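Local coordinates for putative cell invasion protein with MAC/Perforin domain (Bacteroides thetaiotaomicron VPI-5482, PDB 3KK7) that is of uncharacterised function but belongs to the membrane-attack complex/perforin family and may act in cell invasion or on membranes, at residues K381-K386 against K392-V397; I459-Q464 against S468-N473. All coordinates share one frame; numbering follows the deposited sequence.

Contact 1: residues K381-K386 against K392-V397; sequences KMYIRK and KLYDIV
Met382 and Asp395 exchange two backbone hydrogen bonds, Met382 N to Asp395 O at 2.7 Å and Asp395 N to Met382 O at 2.9 Å, marking 381-386 and 392-397 as antiparallel strands of a beta hairpin. Toward the turn Leu393 faces Ile384 and Arg385: its O accepts from Ile384 N at 3.0 Å while its N donates to Arg385 O. This classic beta bulge shifts register by one.

The aromatic evidence is an offset edge-to-face pair, the edge of Tyr383 toward the face of Tyr394, planes at 69° and centroids 5.8 Å apart. With its CG anti to the backbone N (chi1 -179°), Tyr383 also brings CE1 to 3.6 Å from Lys392 CG. Tyr394 CD1 lies 3.5 Å from Tyr383 CA; an alanine here would probably open a gap against that backbone and leave the Tyr383 edge without its aromatic mate.

On the other face the selenium of Met382, a selenomethionine, lies 4.2 Å from Val397 CG2. Arg385 sends NH1 to the backbone O of Ala416 and NH2 to Asp420 in a salt bridge, whereas Lys386 and Lys392 run side by side, NZ to NZ 4.5 Å. Backbone bonds and ring packing join strands whose exposed lysines probably repel.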
# COMPACT_ATOMS: atom_id res chain seq x y z
N LYS A 381 -23.35 -6.91 -21.21
CA LYS A 381 -23.51 -8.35 -21.24
C LYS A 381 -22.50 -9.02 -20.33
O LYS A 381 -21.33 -8.66 -20.33
CB LYS A 381 -23.36 -8.85 -22.68
CG LYS A 381 -24.52 -8.45 -23.56
CD LYS A 381 -24.36 -8.94 -25.00
CE LYS A 381 -25.62 -8.66 -25.81
NZ LYS A 381 -25.37 -8.45 -27.26
N MSE A 382 -22.98 -10.00 -19.55
CA MSE A 382 -22.14 -10.80 -18.65
C MSE A 382 -22.15 -12.25 -19.11
O MSE A 382 -23.20 -12.84 -19.33
CB MSE A 382 -22.65 -10.72 -17.21
CG MSE A 382 -21.79 -11.41 -16.16
SE MSE A 382 -22.80 -11.51 -14.49
CE MSE A 382 -22.28 -13.31 -13.86
N TYR A 383 -20.95 -12.80 -19.28
CA TYR A 383 -20.78 -14.15 -19.76
C TYR A 383 -21.32 -15.12 -18.72
O TYR A 383 -21.08 -14.94 -17.53
CB TYR A 383 -19.30 -14.43 -20.01
CG TYR A 383 -19.03 -15.82 -20.52
CD1 TYR A 383 -19.42 -16.19 -21.81
CD2 TYR A 383 -18.41 -16.78 -19.73
CE1 TYR A 383 -19.19 -17.47 -22.29
CE2 TYR A 383 -18.18 -18.06 -20.21
CZ TYR A 383 -18.57 -18.40 -21.50
OH TYR A 383 -18.34 -19.66 -21.99
N ILE A 384 -22.06 -16.13 -19.18
CA ILE A 384 -22.64 -17.12 -18.28
C ILE A 384 -22.06 -18.49 -18.60
O ILE A 384 -21.40 -19.09 -17.75
CB ILE A 384 -24.20 -17.18 -18.33
CG1 ILE A 384 -24.81 -15.83 -17.94
CG2 ILE A 384 -24.73 -18.27 -17.39
CD1 ILE A 384 -24.52 -15.41 -16.48
N ARG A 385 -22.29 -18.98 -19.81
CA ARG A 385 -21.76 -20.29 -20.22
C ARG A 385 -21.76 -20.47 -21.72
O ARG A 385 -22.30 -19.63 -22.46
CB ARG A 385 -22.57 -21.41 -19.58
CG ARG A 385 -24.07 -21.37 -19.89
CD ARG A 385 -24.73 -22.71 -19.64
NE ARG A 385 -26.10 -22.74 -20.13
CZ ARG A 385 -27.16 -22.27 -19.47
NH1 ARG A 385 -27.03 -21.71 -18.26
NH2 ARG A 385 -28.37 -22.35 -20.03
N LYS A 386 -21.14 -21.57 -22.16
CA LYS A 386 -21.18 -22.02 -23.56
C LYS A 386 -22.34 -22.98 -23.76
O LYS A 386 -22.56 -23.87 -22.95
CB LYS A 386 -19.89 -22.76 -23.98
CG LYS A 386 -18.66 -21.87 -24.01
CD LYS A 386 -17.63 -22.23 -25.08
CE LYS A 386 -16.68 -21.01 -25.26
NZ LYS A 386 -15.34 -21.34 -25.85
N LYS A 392 -21.10 -18.83 -27.06
CA LYS A 392 -21.07 -18.03 -25.85
C LYS A 392 -22.46 -17.42 -25.60
O LYS A 392 -23.07 -16.86 -26.52
CB LYS A 392 -20.00 -16.96 -25.91
CG LYS A 392 -18.59 -17.54 -25.86
CD LYS A 392 -17.59 -16.45 -25.45
CE LYS A 392 -16.15 -16.96 -25.28
NZ LYS A 392 -15.40 -16.95 -26.58
N LEU A 393 -22.94 -17.59 -24.37
CA LEU A 393 -24.25 -17.11 -23.92
C LEU A 393 -24.10 -16.11 -22.78
O LEU A 393 -23.31 -16.31 -21.85
CB LEU A 393 -25.10 -18.27 -23.41
CG LEU A 393 -25.39 -19.40 -24.37
CD1 LEU A 393 -26.06 -20.53 -23.59
CD2 LEU A 393 -26.25 -18.90 -25.52
N TYR A 394 -24.89 -15.04 -22.86
CA TYR A 394 -24.74 -13.90 -21.98
C TYR A 394 -26.05 -13.47 -21.33
O TYR A 394 -27.12 -13.64 -21.90
CB TYR A 394 -24.24 -12.73 -22.81
CG TYR A 394 -22.88 -12.93 -23.43
CD1 TYR A 394 -21.72 -12.59 -22.73
CD2 TYR A 394 -22.75 -13.43 -24.72
CE1 TYR A 394 -20.46 -12.75 -23.30
CE2 TYR A 394 -21.50 -13.58 -25.31
CZ TYR A 394 -20.36 -13.24 -24.59
OH TYR A 394 -19.12 -13.39 -25.16
N ASP A 395 -25.94 -12.92 -20.12
CA ASP A 395 -27.02 -12.23 -19.44
C ASP A 395 -26.79 -10.73 -19.66
O ASP A 395 -25.68 -10.30 -19.96
CB ASP A 395 -27.03 -12.58 -17.94
CG ASP A 395 -28.31 -12.11 -17.21
OD1 ASP A 395 -29.29 -11.73 -17.87
OD2 ASP A 395 -28.35 -12.15 -15.95
N ILE A 396 -27.85 -9.94 -19.53
CA ILE A 396 -27.76 -8.48 -19.63
C ILE A 396 -27.83 -7.97 -18.21
O ILE A 396 -28.75 -8.30 -17.47
CB ILE A 396 -28.92 -7.90 -20.45
CG1 ILE A 396 -28.87 -8.46 -21.87
CG2 ILE A 396 -28.84 -6.38 -20.49
CD1 ILE A 396 -30.14 -8.19 -22.67
N VAL A 397 -26.86 -7.15 -17.85
CA VAL A 397 -26.62 -6.76 -16.47
C VAL A 397 -26.29 -5.24 -16.33
O VAL A 397 -25.56 -4.68 -17.15
CB VAL A 397 -25.46 -7.61 -15.93
CG1 VAL A 397 -24.66 -6.85 -14.95
CG2 VAL A 397 -25.99 -8.91 -15.31

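Contact 2: residues I459-Q464 against S468-N473; sequences INPIIQ and SFQINN
Pro461 and Ser468 mark the nearest CA approach, 6.3 Å from CA to CA, and no hydrogen bond crosses from 459-464 to 468-473. Side chains make the contact.

Pro461 is central to it, and the side chain of Gln470 runs across the proline ring, roughly perpendicular to it. In Gln470 a chi1 of -71° sets CG beside the backbone N, and the outstretched chain lays the amide against the ring. Gln470 CG lies 3.6 Å from Pro461 CB. The amide comes closer still, with NE2 3.0 Å from Pro461 CG, a spacing short enough for its exact value to be doubtful. Ile462 adds a looser touch, CG1 to Gln470 NE2 at 3.9 Å, although its CB points away from the strand.

Ser468 meets two residues through different atoms: OG is 3.5 Å from Pro461 CB, and CB is 3.7 Å from Ile459 CD1.

The contact lies at the surface, where the loop following strand 457-459 passes strand 468-472. Ile459 probably bonds through its backbone to Lys381 of strand 376-386, while strand 468-472 runs parallel to 407-411. Through Pro461, which packs on Met382 and Ile409, the loop meets both 376-386 and 407-411; strand 468-472 makes its own contacts there, Gln470 touching Met382 and Ser411.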
# COMPACT_ATOMS: atom_id res chain seq x y z
N ILE A 459 -18.51 -8.27 -19.90
CA ILE A 459 -17.73 -8.27 -18.67
C ILE A 459 -17.81 -9.69 -18.13
O ILE A 459 -18.90 -10.26 -18.02
CB ILE A 459 -18.23 -7.21 -17.67
CG1 ILE A 459 -17.24 -7.07 -16.51
CG2 ILE A 459 -19.63 -7.51 -17.18
CD1 ILE A 459 -17.48 -5.85 -15.62
N ASN A 460 -16.65 -10.27 -17.85
CA ASN A 460 -16.57 -11.67 -17.43
C ASN A 460 -15.97 -11.88 -16.00
O ASN A 460 -14.76 -12.06 -15.84
CB ASN A 460 -15.79 -12.46 -18.48
CG ASN A 460 -15.78 -13.94 -18.20
OD1 ASN A 460 -16.74 -14.49 -17.62
ND2 ASN A 460 -14.70 -14.61 -18.60
N PRO A 461 -16.83 -11.86 -14.97
CA PRO A 461 -16.40 -12.05 -13.57
C PRO A 461 -16.24 -13.53 -13.17
O PRO A 461 -15.51 -13.80 -12.23
CB PRO A 461 -17.54 -11.42 -12.77
CG PRO A 461 -18.75 -11.67 -13.61
CD PRO A 461 -18.28 -11.61 -15.05
N ILE A 462 -16.93 -14.44 -13.87
CA ILE A 462 -16.84 -15.90 -13.62
C ILE A 462 -15.41 -16.42 -13.92
O ILE A 462 -14.90 -17.27 -13.17
CB ILE A 462 -17.95 -16.73 -14.41
CG1 ILE A 462 -19.38 -16.30 -13.98
CG2 ILE A 462 -17.76 -18.28 -14.20
CD1 ILE A 462 -20.54 -16.98 -14.75
N ILE A 463 -14.78 -15.90 -14.98
CA ILE A 463 -13.38 -16.23 -15.33
C ILE A 463 -12.36 -15.16 -14.90
O ILE A 463 -11.16 -15.37 -15.09
CB ILE A 463 -13.21 -16.55 -16.85
N GLN A 464 -12.82 -14.02 -14.34
CA GLN A 464 -11.93 -12.97 -13.79
C GLN A 464 -12.50 -12.38 -12.49
O GLN A 464 -12.03 -12.68 -11.39
CB GLN A 464 -11.70 -11.84 -14.81
CG GLN A 464 -10.74 -12.22 -15.98
CD GLN A 464 -11.26 -11.85 -17.39
OE1 GLN A 464 -12.38 -11.34 -17.56
NE2 GLN A 464 -10.45 -12.11 -18.40
N SER A 468 -13.57 -6.22 -11.61
CA SER A 468 -15.03 -6.31 -11.39
C SER A 468 -15.43 -7.04 -10.10
O SER A 468 -14.72 -7.91 -9.64
CB SER A 468 -15.72 -6.99 -12.58
OG SER A 468 -15.92 -8.38 -12.35
N PHE A 469 -16.57 -6.66 -9.52
CA PHE A 469 -17.18 -7.43 -8.43
C PHE A 469 -18.62 -7.79 -8.78
O PHE A 469 -19.31 -7.02 -9.46
CB PHE A 469 -17.16 -6.63 -7.13
CG PHE A 469 -15.80 -6.16 -6.74
CD1 PHE A 469 -15.24 -5.04 -7.35
CD2 PHE A 469 -15.05 -6.84 -5.81
CE1 PHE A 469 -13.98 -4.62 -7.02
CE2 PHE A 469 -13.77 -6.41 -5.48
CZ PHE A 469 -13.24 -5.30 -6.08
N GLN A 470 -19.04 -8.97 -8.33
CA GLN A 470 -20.42 -9.45 -8.46
C GLN A 470 -21.20 -9.25 -7.18
O GLN A 470 -20.77 -9.70 -6.12
CB GLN A 470 -20.45 -10.95 -8.70
CG GLN A 470 -19.98 -11.40 -10.07
CD GLN A 470 -20.55 -12.77 -10.44
OE1 GLN A 470 -21.48 -13.27 -9.80
NE2 GLN A 470 -20.03 -13.37 -11.49
N ILE A 471 -22.33 -8.55 -7.28
CA ILE A 471 -23.28 -8.46 -6.18
C ILE A 471 -24.61 -9.02 -6.67
O ILE A 471 -25.30 -8.41 -7.50
CB ILE A 471 -23.51 -7.02 -5.68
CG1 ILE A 471 -22.24 -6.17 -5.70
CG2 ILE A 471 -24.08 -7.06 -4.25
CD1 ILE A 471 -22.53 -4.68 -5.47
N ASN A 472 -24.96 -10.20 -6.17
CA ASN A 472 -26.21 -10.87 -6.55
C ASN A 472 -27.41 -10.20 -5.92
O ASN A 472 -27.30 -9.64 -4.83
CB ASN A 472 -26.23 -12.32 -6.09
CG ASN A 472 -25.17 -13.16 -6.75
OD1 ASN A 472 -24.84 -12.97 -7.92
ND2 ASN A 472 -24.64 -14.12 -6.00
N ASN A 473 -28.55 -10.31 -6.60
CA ASN A 473 -29.82 -9.87 -6.04
C ASN A 473 -29.79 -8.44 -5.50
O ASN A 473 -30.31 -8.17 -4.41
CB ASN A 473 -30.23 -10.82 -4.91
CG ASN A 473 -30.16 -12.26 -5.33
OD1 ASN A 473 -30.45 -12.60 -6.47
ND2 ASN A 473 -29.78 -13.14 -4.40

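Overall arrangement
Contact 1 and contact 2 have centres about 11 Å apart, and both belong to the part of the chain assigned to the MACPF D2 family. They come in series along the chain: the hairpin of 376-386 and 392-401 closes before the loop and strand of contact 2 begin. Strands of both belong to one mixed sheet, in which strand 457-459 runs parallel to 376-386, and 407-411 lies between 392-401 and 468-472. The two also touch directly at Tyr383, whose O is 3.5 Å from Ile462 CD1 and whose CB packs against Asn460 OD1. Chain regions about 80 residues apart in sequence are thereby brought together within D2.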